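Local coordinates for malonyl CoA:acyl carrier protein malonyltransferase (Streptomyces coelicolor, PDB 1NM2) that probably transfers the malonyl group from malonyl-CoA to the holo acyl carrier protein, supplying extender units for fatty acid biosynthesis, at residues P160-G165 and P255-D259. Numbering follows the deposited sequence.
Sequences PANVNG and PVRWD
Val163 lays its isopropyl group against the folded arginine–aspartate pair of 255-259, with CB 3.5 Å from Arg257 NE and CG1 3.4 Å from Asp259 CG. The contact adds a short, weakly bonded parallel strand, 256-257, at the edge of the mixed sheet in the acyl transferase domain, next to strand 159-165. The pairing of Asn162 with Val256 sets the register through two backbone bonds: Val256 N donates to Ala161 O and Val163 N to Val256 O, each with an N-H...O angle of 169°. Beyond them the chain turns into helix 258-267, whose Asp259 N donates to Val163 O at 3.0 Å. The chain of Arg257, at the N-cap position, bends at chi2 and chi3 (-55° and -63°), which brings its guanidinium side-on to the Asp259 carboxylate. Arg257 NH1 forms a salt bridge with the syn lone pair of Asp259 OD1 at 2.6 Å, while Arg257 NE donates to Asp259 OD2, which sits tilted from the guanidinium plane. An alanine in place of Asp259 would probably leave the guanidinium without its mate, free to swing off Val163. On the sheet face bearing Asn162 and Val256, Asn162 ND2 packs on Val256 CB (3.6 Å). Nearby, Asn164 OD1 accepts from His97 NE2, and the Trp258 ring meets the His97 ring, in what is probably the nucleophile elbow. Ala161 O takes two donors from opposite faces of its plane, Val256 N at 2.7 Å and Asn162 ND2 at 2.9 Å.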
ATOM      1  N   PRO A 160      14.720  -0.289   9.009  1.00 18.14           N
ATOM      2  CA  PRO A 160      14.352  -0.846   7.705  1.00 19.14           C
ATOM      3  C   PRO A 160      12.836  -0.729   7.547  1.00 18.41           C
ATOM      4  O   PRO A 160      12.101  -1.697   7.760  1.00 20.28           O
ATOM      5  CB  PRO A 160      14.829  -2.290   7.809  1.00 17.99           C
ATOM      6  CG  PRO A 160      14.567  -2.606   9.253  1.00 18.53           C
ATOM      7  CD  PRO A 160      15.059  -1.358   9.965  1.00 19.26           C
ATOM      8  N   ALA A 161      12.386   0.469   7.187  1.00 18.27           N
ATOM      9  CA  ALA A 161      10.967   0.782   7.016  1.00 17.39           C
ATOM     10  C   ALA A 161      10.229  -0.094   6.008  1.00 19.12           C
ATOM     11  O   ALA A 161       9.045  -0.390   6.178  1.00 20.04           O
ATOM     12  CB  ALA A 161      10.814   2.252   6.639  1.00 17.88           C
ATOM     13  N   ASN A 162      10.925  -0.495   4.950  1.00 18.45           N
ATOM     14  CA  ASN A 162      10.340  -1.345   3.923  1.00 18.90           C
ATOM     15  C   ASN A 162      11.247  -2.535   3.647  1.00 18.68           C
ATOM     16  O   ASN A 162      12.425  -2.360   3.338  1.00 19.04           O
ATOM     17  CB  ASN A 162      10.185  -0.600   2.589  1.00 19.26           C
ATOM     18  CG  ASN A 162       8.879   0.167   2.461  1.00 18.22           C
ATOM     19  OD1 ASN A 162       8.490   0.520   1.352  1.00 22.76           O
ATOM     20  ND2 ASN A 162       8.214   0.449   3.570  1.00 16.31           N
ATOM     21  N   VAL A 163      10.699  -3.738   3.772  1.00 17.97           N
ATOM     22  CA  VAL A 163      11.426  -4.964   3.438  1.00 18.30           C
ATOM     23  C   VAL A 163      10.458  -5.544   2.414  1.00 18.05           C
ATOM     24  O   VAL A 163       9.512  -6.254   2.758  1.00 18.40           O
ATOM     25  CB  VAL A 163      11.578  -5.907   4.641  1.00 17.29           C
ATOM     26  CG1 VAL A 163      12.375  -7.145   4.231  1.00 17.67           C
ATOM     27  CG2 VAL A 163      12.306  -5.182   5.770  1.00 17.43           C
ATOM     28  N   ASN A 164      10.693  -5.209   1.152  1.00 18.04           N
ATOM     29  CA  ASN A 164       9.800  -5.605   0.070  1.00 18.85           C
ATOM     30  C   ASN A 164      10.034  -6.893  -0.692  1.00 19.54           C
ATOM     31  O   ASN A 164       9.292  -7.188  -1.628  1.00 20.47           O
ATOM     32  CB  ASN A 164       9.694  -4.452  -0.923  1.00 17.76           C
ATOM     33  CG  ASN A 164       9.200  -3.183  -0.270  1.00 17.54           C
ATOM     34  OD1 ASN A 164       8.357  -3.230   0.626  1.00 19.81           O
ATOM     35  ND2 ASN A 164       9.710  -2.045  -0.715  1.00 15.13           N
ATOM     36  N   GLY A 165      11.041  -7.663  -0.303  1.00 20.73           N
ATOM     37  CA  GLY A 165      11.306  -8.909  -0.995  1.00 22.27           C
ATOM     38  C   GLY A 165      12.213  -8.701  -2.189  1.00 23.69           C
ATOM     39  O   GLY A 165      12.486  -7.564  -2.577  1.00 23.60           O
ATOM     40  N   PRO A 255       7.689  -1.284  10.455  1.00 15.49           N
ATOM     41  CA  PRO A 255       8.218  -1.658   9.134  1.00 14.69           C
ATOM     42  C   PRO A 255       7.204  -2.456   8.300  1.00 15.20           C
ATOM     43  O   PRO A 255       6.384  -3.197   8.846  1.00 14.15           O
ATOM     44  CB  PRO A 255       9.437  -2.509   9.483  1.00 12.62           C
ATOM     45  CG  PRO A 255       9.913  -1.903  10.781  1.00 13.63           C
ATOM     46  CD  PRO A 255       8.609  -1.707  11.530  1.00 15.73           C
ATOM     47  N   VAL A 256       7.269  -2.304   6.979  1.00 15.95           N
ATOM     48  CA  VAL A 256       6.385  -3.033   6.074  1.00 16.07           C
ATOM     49  C   VAL A 256       7.112  -4.308   5.638  1.00 16.89           C
ATOM     50  O   VAL A 256       8.073  -4.251   4.870  1.00 14.74           O
ATOM     51  CB  VAL A 256       6.045  -2.206   4.806  1.00 18.62           C
ATOM     52  CG1 VAL A 256       5.286  -3.069   3.810  1.00 17.66           C
ATOM     53  CG2 VAL A 256       5.207  -0.976   5.179  1.00 18.22           C
ATOM     54  N   ARG A 257       6.662  -5.455   6.134  1.00 14.00           N
ATOM     55  CA  ARG A 257       7.293  -6.713   5.767  1.00 14.93           C
ATOM     56  C   ARG A 257       6.567  -7.362   4.601  1.00 14.36           C
ATOM     57  O   ARG A 257       5.930  -8.407   4.755  1.00 14.55           O
ATOM     58  CB  ARG A 257       7.328  -7.671   6.963  1.00 15.97           C
ATOM     59  CG  ARG A 257       8.244  -7.193   8.089  1.00 20.16           C
ATOM     60  CD  ARG A 257       9.654  -6.931   7.566  1.00 20.95           C
ATOM     61  NE  ARG A 257      10.277  -8.144   7.047  1.00 23.23           N
ATOM     62  CZ  ARG A 257      10.733  -9.136   7.808  1.00 26.10           C
ATOM     63  NH1 ARG A 257      11.285 -10.209   7.248  1.00 25.32           N
ATOM     64  NH2 ARG A 257      10.655  -9.052   9.129  1.00 26.57           N
ATOM     65  N   TRP A 258       6.665  -6.735   3.434  1.00 13.26           N
ATOM     66  CA  TRP A 258       6.016  -7.264   2.242  1.00 15.30           C
ATOM     67  C   TRP A 258       6.681  -8.579   1.852  1.00 16.81           C
ATOM     68  O   TRP A 258       6.060  -9.440   1.223  1.00 18.19           O
ATOM     69  CB  TRP A 258       6.103  -6.269   1.081  1.00 15.08           C
ATOM     70  CG  TRP A 258       5.270  -6.702  -0.090  1.00 15.62           C
ATOM     71  CD1 TRP A 258       5.716  -7.105  -1.319  1.00 16.83           C
ATOM     72  CD2 TRP A 258       3.848  -6.838  -0.114  1.00 15.60           C
ATOM     73  NE1 TRP A 258       4.653  -7.490  -2.108  1.00 16.89           N
ATOM     74  CE2 TRP A 258       3.494  -7.333  -1.393  1.00 15.50           C
ATOM     75  CE3 TRP A 258       2.834  -6.593   0.823  1.00 14.60           C
ATOM     76  CZ2 TRP A 258       2.168  -7.586  -1.759  1.00 16.49           C
ATOM     77  CZ3 TRP A 258       1.513  -6.846   0.461  1.00 16.85           C
ATOM     78  CH2 TRP A 258       1.193  -7.337  -0.824  1.00 16.23           C
ATOM     79  N   ASP A 259       7.947  -8.735   2.238  1.00 16.60           N
ATOM     80  CA  ASP A 259       8.676  -9.963   1.951  1.00 17.83           C
ATOM     81  C   ASP A 259       7.950 -11.155   2.585  1.00 17.78           C
ATOM     82  O   ASP A 259       7.747 -12.195   1.949  1.00 18.02           O
ATOM     83  CB  ASP A 259      10.110  -9.882   2.504  1.00 19.44           C
ATOM     84  CG  ASP A 259      10.153  -9.714   4.015  1.00 20.71           C
ATOM     85  OD1 ASP A 259      10.991 -10.385   4.657  1.00 21.62           O
ATOM     86  OD2 ASP A 259       9.365  -8.910   4.564  1.00 19.54           O
TER